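PDB 5V00: protein Ves from Pseudomonas fluorescens, which is of unknown biochemical function but is a bicupin of the HutD family, involved in histidine utilization. Local coordinates for residues B[145-150]-B[159-164]; B[74-79]-B[108-113]; B[138-143]-B[186-191]. All blocks are in the same frame, centred on the assembly; numbering follows the deposited sequence.

Interaction 1 of 3, residues B[145-150]-B[159-164]; sequences VLVFSV and EKLGHH
The rings of F148 and H164 run almost parallel, with planes 12° apart, but they are slid so far that their centroids lie 5.6 Å from each other and little true overlap remains. F148 has CG anti to its backbone nitrogen (chi1 177°), which carries CE1 and CZ to the H164 backbone; CE1 comes within 3.4 Å of H164 O. One backbone bond pins the turn: H164 N donates to S149 O over 2.8 Å, reaching it from above the carbonyl plane. The same S149 O also sits at the edge of the H164 imidazole, 3.6 Å from CD2. S149 points across as well, and its OG has G162 O at 3.0 Å and L161 O farther away, both weak and competing for a single proton. Its stronger tie lies next door, where A151 N donates to OG. L161 CD1 lies 3.5 Å from the backbone V147 O and 4.2 Å from V147 CG1, the two side chains crossing at about a right angle. H163 CE1 approaches V150 O at 3.2 Å.

A second shell steadies these groups: Y19 OH bonds to H164 O, D165 OD2 receives G162 N, and F116 stacks on F148. Strand 144-149 lies between strands 166-170 and 184-191 in one sheet, while 159-161 is an outermost strand of the other sheet of the second cupin half, so the contact joins the two sheets.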
# COMPACT_ATOMS: atom_id res chain seq x y z
N VAL B 145 -4.34 -2.39 -13.15
CA VAL B 145 -3.17 -2.12 -13.97
C VAL B 145 -2.05 -1.62 -13.11
O VAL B 145 -2.22 -0.66 -12.33
CB VAL B 145 -3.44 -1.12 -15.15
CG1 VAL B 145 -2.15 -0.96 -15.96
CG2 VAL B 145 -4.58 -1.60 -16.01
N LEU B 146 -0.85 -2.19 -13.27
CA LEU B 146 0.28 -1.88 -12.44
C LEU B 146 1.43 -1.44 -13.37
O LEU B 146 1.66 -2.07 -14.45
CB LEU B 146 0.76 -3.08 -11.59
CG LEU B 146 -0.32 -3.57 -10.65
CD1 LEU B 146 -0.01 -5.05 -10.35
CD2 LEU B 146 -0.21 -2.77 -9.36
N VAL B 147 2.13 -0.41 -12.98
CA VAL B 147 3.29 0.12 -13.71
C VAL B 147 4.44 0.24 -12.75
O VAL B 147 4.45 1.10 -11.90
CB VAL B 147 3.04 1.48 -14.43
CG1 VAL B 147 4.23 1.92 -15.22
CG2 VAL B 147 1.84 1.41 -15.35
N PHE B 148 5.47 -0.61 -12.94
CA PHE B 148 6.63 -0.67 -12.03
C PHE B 148 7.85 -0.12 -12.73
O PHE B 148 8.28 -0.66 -13.77
CB PHE B 148 6.89 -2.12 -11.63
CG PHE B 148 8.10 -2.33 -10.76
CD1 PHE B 148 8.05 -2.02 -9.41
CD2 PHE B 148 9.28 -2.85 -11.29
CE1 PHE B 148 9.15 -2.17 -8.61
CE2 PHE B 148 10.41 -2.95 -10.53
CZ PHE B 148 10.34 -2.70 -9.15
N SER B 149 8.41 0.97 -12.23
CA SER B 149 9.54 1.67 -12.83
C SER B 149 10.92 1.06 -12.54
O SER B 149 11.19 0.72 -11.36
CB SER B 149 9.57 3.12 -12.31
OG SER B 149 10.73 3.78 -12.74
N VAL B 150 11.78 0.98 -13.56
CA VAL B 150 13.18 0.69 -13.33
C VAL B 150 14.03 1.83 -13.87
O VAL B 150 15.12 1.60 -14.37
CB VAL B 150 13.60 -0.71 -13.86
CG1 VAL B 150 12.88 -1.83 -13.10
CG2 VAL B 150 13.36 -0.83 -15.34
N GLU B 159 1.69 11.11 -13.31
CA GLU B 159 2.61 10.86 -12.21
C GLU B 159 3.98 10.59 -12.78
O GLU B 159 4.15 10.27 -14.00
CB GLU B 159 2.10 9.71 -11.38
CG GLU B 159 0.74 9.87 -10.80
CD GLU B 159 0.57 11.06 -9.85
OE1 GLU B 159 1.54 11.58 -9.34
OE2 GLU B 159 -0.61 11.42 -9.67
N LYS B 160 4.96 10.76 -11.93
CA LYS B 160 6.32 10.49 -12.22
C LYS B 160 6.87 9.48 -11.22
O LYS B 160 6.95 9.73 -10.00
CB LYS B 160 7.15 11.78 -12.16
CG LYS B 160 6.76 12.77 -13.25
CD LYS B 160 7.69 13.98 -13.18
CE LYS B 160 7.38 14.90 -14.36
NZ LYS B 160 8.24 16.11 -14.35
N LEU B 161 7.29 8.34 -11.72
CA LEU B 161 7.79 7.26 -10.93
C LEU B 161 9.29 7.16 -11.03
O LEU B 161 9.87 7.06 -12.13
CB LEU B 161 7.20 5.96 -11.44
CG LEU B 161 5.72 5.87 -11.66
CD1 LEU B 161 5.39 4.47 -12.14
CD2 LEU B 161 5.06 6.09 -10.30
N GLY B 162 9.97 7.16 -9.88
CA GLY B 162 11.35 6.88 -9.82
C GLY B 162 11.65 5.43 -9.69
O GLY B 162 10.73 4.57 -9.84
N HIS B 163 12.94 5.06 -9.46
CA HIS B 163 13.34 3.66 -9.43
C HIS B 163 12.56 2.84 -8.42
O HIS B 163 12.54 3.18 -7.22
CB HIS B 163 14.86 3.44 -9.12
CG HIS B 163 15.74 3.60 -10.29
ND1 HIS B 163 16.12 2.53 -11.07
CD2 HIS B 163 16.29 4.70 -10.85
CE1 HIS B 163 16.91 2.97 -12.04
NE2 HIS B 163 16.99 4.28 -11.96
N HIS B 164 11.83 1.86 -8.89
CA HIS B 164 11.08 0.87 -8.11
C HIS B 164 9.82 1.40 -7.46
O HIS B 164 9.15 0.66 -6.76
CB HIS B 164 11.91 0.15 -7.07
CG HIS B 164 13.18 -0.41 -7.64
ND1 HIS B 164 14.22 -0.84 -6.83
CD2 HIS B 164 13.55 -0.63 -8.93
CE1 HIS B 164 15.18 -1.32 -7.62
NE2 HIS B 164 14.81 -1.21 -8.89

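Interaction 2 of 3, residues B[74-79]-B[108-113]; sequences QGAGMV and LITGPI
G77 and I113 meet at a flat group that is a peptide unit, for this contact contains no aromatic ring. I113 CD1 stands above the plane of the G77 carbonyl, 3.4 Å from its oxygen, while T110 OG1 lies to the other side of that plane at 3.7 Å. Ahead of the oxygen sits a water that donates to G77 O over 2.7 Å, accepts from I109 N and donates again to G111 O. Water thus bridges the two backbones here: a second water takes the A76 N-H at 2.9 Å, donates to T110 O, and also bonds T110 OG1. The Q74 carbonyl is approached differently, by the I113 CA-H, whose carbon is 3.4 Å from Q74 O.

I113 is the central side chain. Its CG1 branch lies anti to the carbonyl carbon (chi1 -67°), and the bend beyond it carries CD1 into the loop 75-77, where it touches G75 CA at 3.9 Å. M78 flanks it, crossing at a slant with CG near I113 CG1, while M78 CB also meets L108 CD2 at 3.9 Å. Farther out, V79 CG2 reaches I109 CG1. T110 OG1 packs against A76 CB.

At G75 the fit itself calls for glycine: a CB would clash with I113 CD1 and P112 O. The backbone angles of G77 and G111 call for it too.

Both segments link neighbouring strands of one sheet, 67-74 and 113-120, to neighbouring strands of another, 78-82 and 104-108. Such paired crossings between two sheets are characteristic of the jelly-roll barrel of cupins, here in the first cupin half.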
# COMPACT_ATOMS: atom_id res chain seq x y z
N GLN B 74 18.25 -5.87 -10.08
CA GLN B 74 19.51 -5.31 -9.66
C GLN B 74 20.48 -6.46 -9.50
O GLN B 74 20.12 -7.57 -9.09
CB GLN B 74 19.37 -4.63 -8.29
CG GLN B 74 20.48 -3.67 -7.94
CD GLN B 74 20.07 -2.86 -6.69
OE1 GLN B 74 19.10 -2.08 -6.73
NE2 GLN B 74 20.71 -3.14 -5.59
N GLY B 75 21.72 -6.13 -9.82
CA GLY B 75 22.76 -7.14 -9.91
C GLY B 75 22.85 -7.72 -11.31
O GLY B 75 22.06 -7.46 -12.19
N ALA B 76 23.86 -8.55 -11.53
CA ALA B 76 24.18 -8.94 -12.92
C ALA B 76 23.48 -10.20 -13.40
O ALA B 76 23.54 -10.50 -14.59
CB ALA B 76 25.72 -9.11 -13.05
N GLY B 77 22.81 -10.93 -12.53
CA GLY B 77 22.09 -12.12 -12.87
C GLY B 77 22.40 -13.27 -12.00
O GLY B 77 23.28 -13.14 -11.14
N MET B 78 21.61 -14.30 -12.13
CA MET B 78 21.78 -15.55 -11.40
C MET B 78 21.28 -16.72 -12.19
O MET B 78 20.77 -16.56 -13.31
CB MET B 78 21.17 -15.45 -9.97
CG MET B 78 19.72 -15.02 -10.03
SD MET B 78 18.56 -16.20 -10.57
CE MET B 78 17.06 -15.26 -9.88
N VAL B 79 21.53 -17.95 -11.68
CA VAL B 79 21.12 -19.17 -12.31
C VAL B 79 20.11 -19.93 -11.54
O VAL B 79 20.29 -20.21 -10.34
CB VAL B 79 22.40 -20.10 -12.53
CG1 VAL B 79 21.95 -21.45 -13.00
CG2 VAL B 79 23.25 -19.43 -13.57
N LEU B 108 23.80 -17.96 -7.01
CA LEU B 108 24.34 -16.67 -7.23
C LEU B 108 25.74 -16.88 -7.84
O LEU B 108 26.39 -17.93 -7.57
CB LEU B 108 24.38 -15.81 -5.93
CG LEU B 108 23.03 -15.67 -5.22
CD1 LEU B 108 23.25 -14.78 -4.03
CD2 LEU B 108 22.00 -15.07 -6.16
N ILE B 109 26.07 -16.06 -8.80
CA ILE B 109 27.35 -16.12 -9.58
C ILE B 109 28.11 -14.85 -9.26
O ILE B 109 29.28 -14.92 -8.92
CB ILE B 109 27.21 -16.08 -11.12
CG1 ILE B 109 26.26 -17.14 -11.62
CG2 ILE B 109 28.59 -16.23 -11.77
CD1 ILE B 109 26.58 -18.49 -11.05
N THR B 110 27.46 -13.69 -9.38
CA THR B 110 28.13 -12.41 -9.09
C THR B 110 27.65 -11.73 -7.84
O THR B 110 27.70 -10.54 -7.72
CB THR B 110 27.95 -11.45 -10.25
OG1 THR B 110 26.57 -11.44 -10.69
CG2 THR B 110 28.96 -11.89 -11.36
N GLY B 111 27.20 -12.47 -6.87
CA GLY B 111 26.80 -11.81 -5.68
C GLY B 111 25.28 -11.51 -5.68
O GLY B 111 24.51 -12.08 -6.48
N PRO B 112 24.87 -10.72 -4.70
CA PRO B 112 23.43 -10.64 -4.39
C PRO B 112 22.66 -9.99 -5.54
O PRO B 112 23.20 -9.24 -6.34
CB PRO B 112 23.41 -9.74 -3.12
CG PRO B 112 24.75 -10.05 -2.44
CD PRO B 112 25.69 -10.08 -3.63
N ILE B 113 21.40 -10.35 -5.57
CA ILE B 113 20.50 -9.94 -6.66
C ILE B 113 19.24 -9.43 -6.01
O ILE B 113 18.82 -9.97 -4.92
CB ILE B 113 20.11 -11.23 -7.42
CG1 ILE B 113 21.35 -11.81 -8.13
CG2 ILE B 113 19.04 -11.03 -8.45
CD1 ILE B 113 22.07 -10.83 -8.95
O HOH W 1 25.66 -8.89 -9.32
O HOH W 2 24.57 -13.70 -8.80

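Interaction 3 of 3, residues B[138-143]-B[186-191]; sequences FFSTAQ and LIELTQ
F138 and E188 reach toward each other from opposite directions, with ring and carboxylate planes only 22° apart. E188 OE2 comes within 3.3 Å of F138 CE2, and L186 CD1 lies on the same side of the ring, 3.8 Å from CE1. F138 takes the tight first torsion, CG between backbone N and carbonyl carbon (chi1 65°), which turns its ring in between the sheets. The other carboxylate oxygen, OE1, receives S140 OG over 2.6 Å from above the carboxylate plane. The same OG accepts A142 N in an ST turn, so that turn and acid fix each other.

Past the turn, Q143 and T190 cross at about a right angle. Q143 N donates to T190 OG1 at 3.1 Å, and Q143 OE1 accepts Q191 N at 2.9 Å in a nearly straight bond that comes from above the amide plane. A water joins Q143 OE1 to L189 O. With an alanine in place of Q143, Q191 N and that water would probably each lose an acceptor, and the strand end would be less firmly tied to the turn.

Strands 138-140 and 186-191 belong to different sheets and run 13° from parallel, their axes 10.6 Å apart: the face-to-face packing of a cupin β-sandwich.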
# COMPACT_ATOMS: atom_id res chain seq x y z
N PHE B 138 -1.45 1.89 -24.55
CA PHE B 138 -2.30 0.75 -24.63
C PHE B 138 -3.69 1.02 -24.14
O PHE B 138 -3.91 1.92 -23.34
CB PHE B 138 -1.67 -0.47 -23.92
CG PHE B 138 -1.49 -0.30 -22.44
CD1 PHE B 138 -0.39 0.39 -21.95
CD2 PHE B 138 -2.39 -0.80 -21.57
CE1 PHE B 138 -0.20 0.55 -20.58
CE2 PHE B 138 -2.16 -0.65 -20.20
CZ PHE B 138 -1.09 0.07 -19.72
N PHE B 139 -4.64 0.21 -24.61
CA PHE B 139 -6.04 0.26 -24.16
C PHE B 139 -6.31 -1.05 -23.45
O PHE B 139 -6.00 -2.14 -24.02
CB PHE B 139 -7.04 0.43 -25.30
CG PHE B 139 -6.80 1.66 -26.11
CD1 PHE B 139 -5.73 1.73 -27.01
CD2 PHE B 139 -7.64 2.71 -26.03
CE1 PHE B 139 -5.47 2.87 -27.74
CE2 PHE B 139 -7.40 3.90 -26.81
CZ PHE B 139 -6.32 3.95 -27.66
N SER B 140 -6.94 -0.98 -22.28
CA SER B 140 -7.21 -2.20 -21.54
C SER B 140 -8.47 -2.13 -20.72
O SER B 140 -8.73 -1.10 -20.06
CB SER B 140 -6.03 -2.55 -20.66
OG SER B 140 -6.30 -3.77 -20.00
N THR B 141 -9.23 -3.27 -20.69
CA THR B 141 -10.34 -3.40 -19.82
C THR B 141 -9.97 -4.00 -18.46
O THR B 141 -10.87 -4.24 -17.63
CB THR B 141 -11.42 -4.29 -20.44
OG1 THR B 141 -10.89 -5.63 -20.62
CG2 THR B 141 -11.97 -3.76 -21.75
N ALA B 142 -8.72 -4.28 -18.19
CA ALA B 142 -8.32 -5.00 -17.01
C ALA B 142 -8.73 -4.22 -15.76
O ALA B 142 -8.74 -2.97 -15.73
CB ALA B 142 -6.84 -5.23 -16.98
N GLN B 143 -9.10 -4.98 -14.73
CA GLN B 143 -9.56 -4.33 -13.51
C GLN B 143 -8.43 -3.63 -12.76
O GLN B 143 -8.67 -2.54 -12.14
CB GLN B 143 -10.14 -5.34 -12.55
CG GLN B 143 -11.40 -6.02 -12.93
CD GLN B 143 -11.66 -7.25 -11.95
OE1 GLN B 143 -10.79 -7.70 -11.03
NE2 GLN B 143 -12.85 -7.79 -12.13
N LEU B 186 4.76 -3.48 -17.18
CA LEU B 186 3.30 -3.33 -17.26
C LEU B 186 2.63 -4.62 -16.84
O LEU B 186 2.86 -5.66 -17.47
CB LEU B 186 2.83 -2.98 -18.68
CG LEU B 186 3.43 -1.73 -19.30
CD1 LEU B 186 2.91 -1.59 -20.70
CD2 LEU B 186 3.27 -0.47 -18.47
N ILE B 187 1.82 -4.63 -15.78
CA ILE B 187 1.08 -5.80 -15.36
C ILE B 187 -0.41 -5.51 -15.34
O ILE B 187 -0.83 -4.43 -14.88
CB ILE B 187 1.55 -6.31 -14.00
CG1 ILE B 187 3.03 -6.74 -14.11
CG2 ILE B 187 0.69 -7.38 -13.42
CD1 ILE B 187 3.68 -7.05 -12.81
N GLU B 188 -1.22 -6.43 -15.79
CA GLU B 188 -2.62 -6.29 -15.79
C GLU B 188 -3.27 -7.55 -15.16
O GLU B 188 -2.91 -8.69 -15.49
CB GLU B 188 -3.18 -6.11 -17.17
CG GLU B 188 -2.70 -4.86 -17.86
CD GLU B 188 -3.28 -4.67 -19.30
OE1 GLU B 188 -4.27 -5.28 -19.68
OE2 GLU B 188 -2.71 -3.92 -19.98
N LEU B 189 -4.20 -7.32 -14.27
CA LEU B 189 -4.83 -8.41 -13.50
C LEU B 189 -6.32 -8.18 -13.45
O LEU B 189 -6.78 -7.06 -13.17
CB LEU B 189 -4.23 -8.49 -12.12
CG LEU B 189 -2.74 -8.87 -12.06
CD1 LEU B 189 -2.11 -8.27 -10.89
CD2 LEU B 189 -2.70 -10.41 -11.93
N THR B 190 -7.06 -9.25 -13.65
CA THR B 190 -8.55 -9.24 -13.61
C THR B 190 -9.08 -10.52 -12.95
O THR B 190 -8.70 -11.62 -13.32
CB THR B 190 -9.10 -9.13 -15.03
OG1 THR B 190 -8.66 -7.89 -15.60
CG2 THR B 190 -10.58 -9.18 -15.05
N GLN B 191 -10.00 -10.34 -11.99
CA GLN B 191 -10.63 -11.46 -11.32
C GLN B 191 -11.40 -12.27 -12.31
O GLN B 191 -11.99 -11.75 -13.29
CB GLN B 191 -11.63 -10.94 -10.29
CG GLN B 191 -11.04 -10.64 -9.00
CD GLN B 191 -12.13 -10.51 -7.92
OE1 GLN B 191 -12.29 -11.39 -7.07
NE2 GLN B 191 -12.91 -9.47 -8.03
O HOH W 3 -8.16 -7.16 -10.40

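In the fold
From the N terminus, interaction 2 comes first, closing the loop from Q74 to I113 within the first cupin half before either other contact opens. Interaction 3 then spans the second half, from strand 135-140 to the last strand, 184-191, and interaction 1 falls wholly within that span. The two are neighbours through the five-stranded sheet, where L146 N and I187 O lie 2.8 Å apart, a probable hydrogen bond. Between interactions 1 and 2 the link is slighter: H164 CE1 of the former packs 4.1 Å from Q74 OE1 of the latter. Interactions 2 and 3 lie on opposite sides of the chain's centre, their nearest atoms about 15 Å apart.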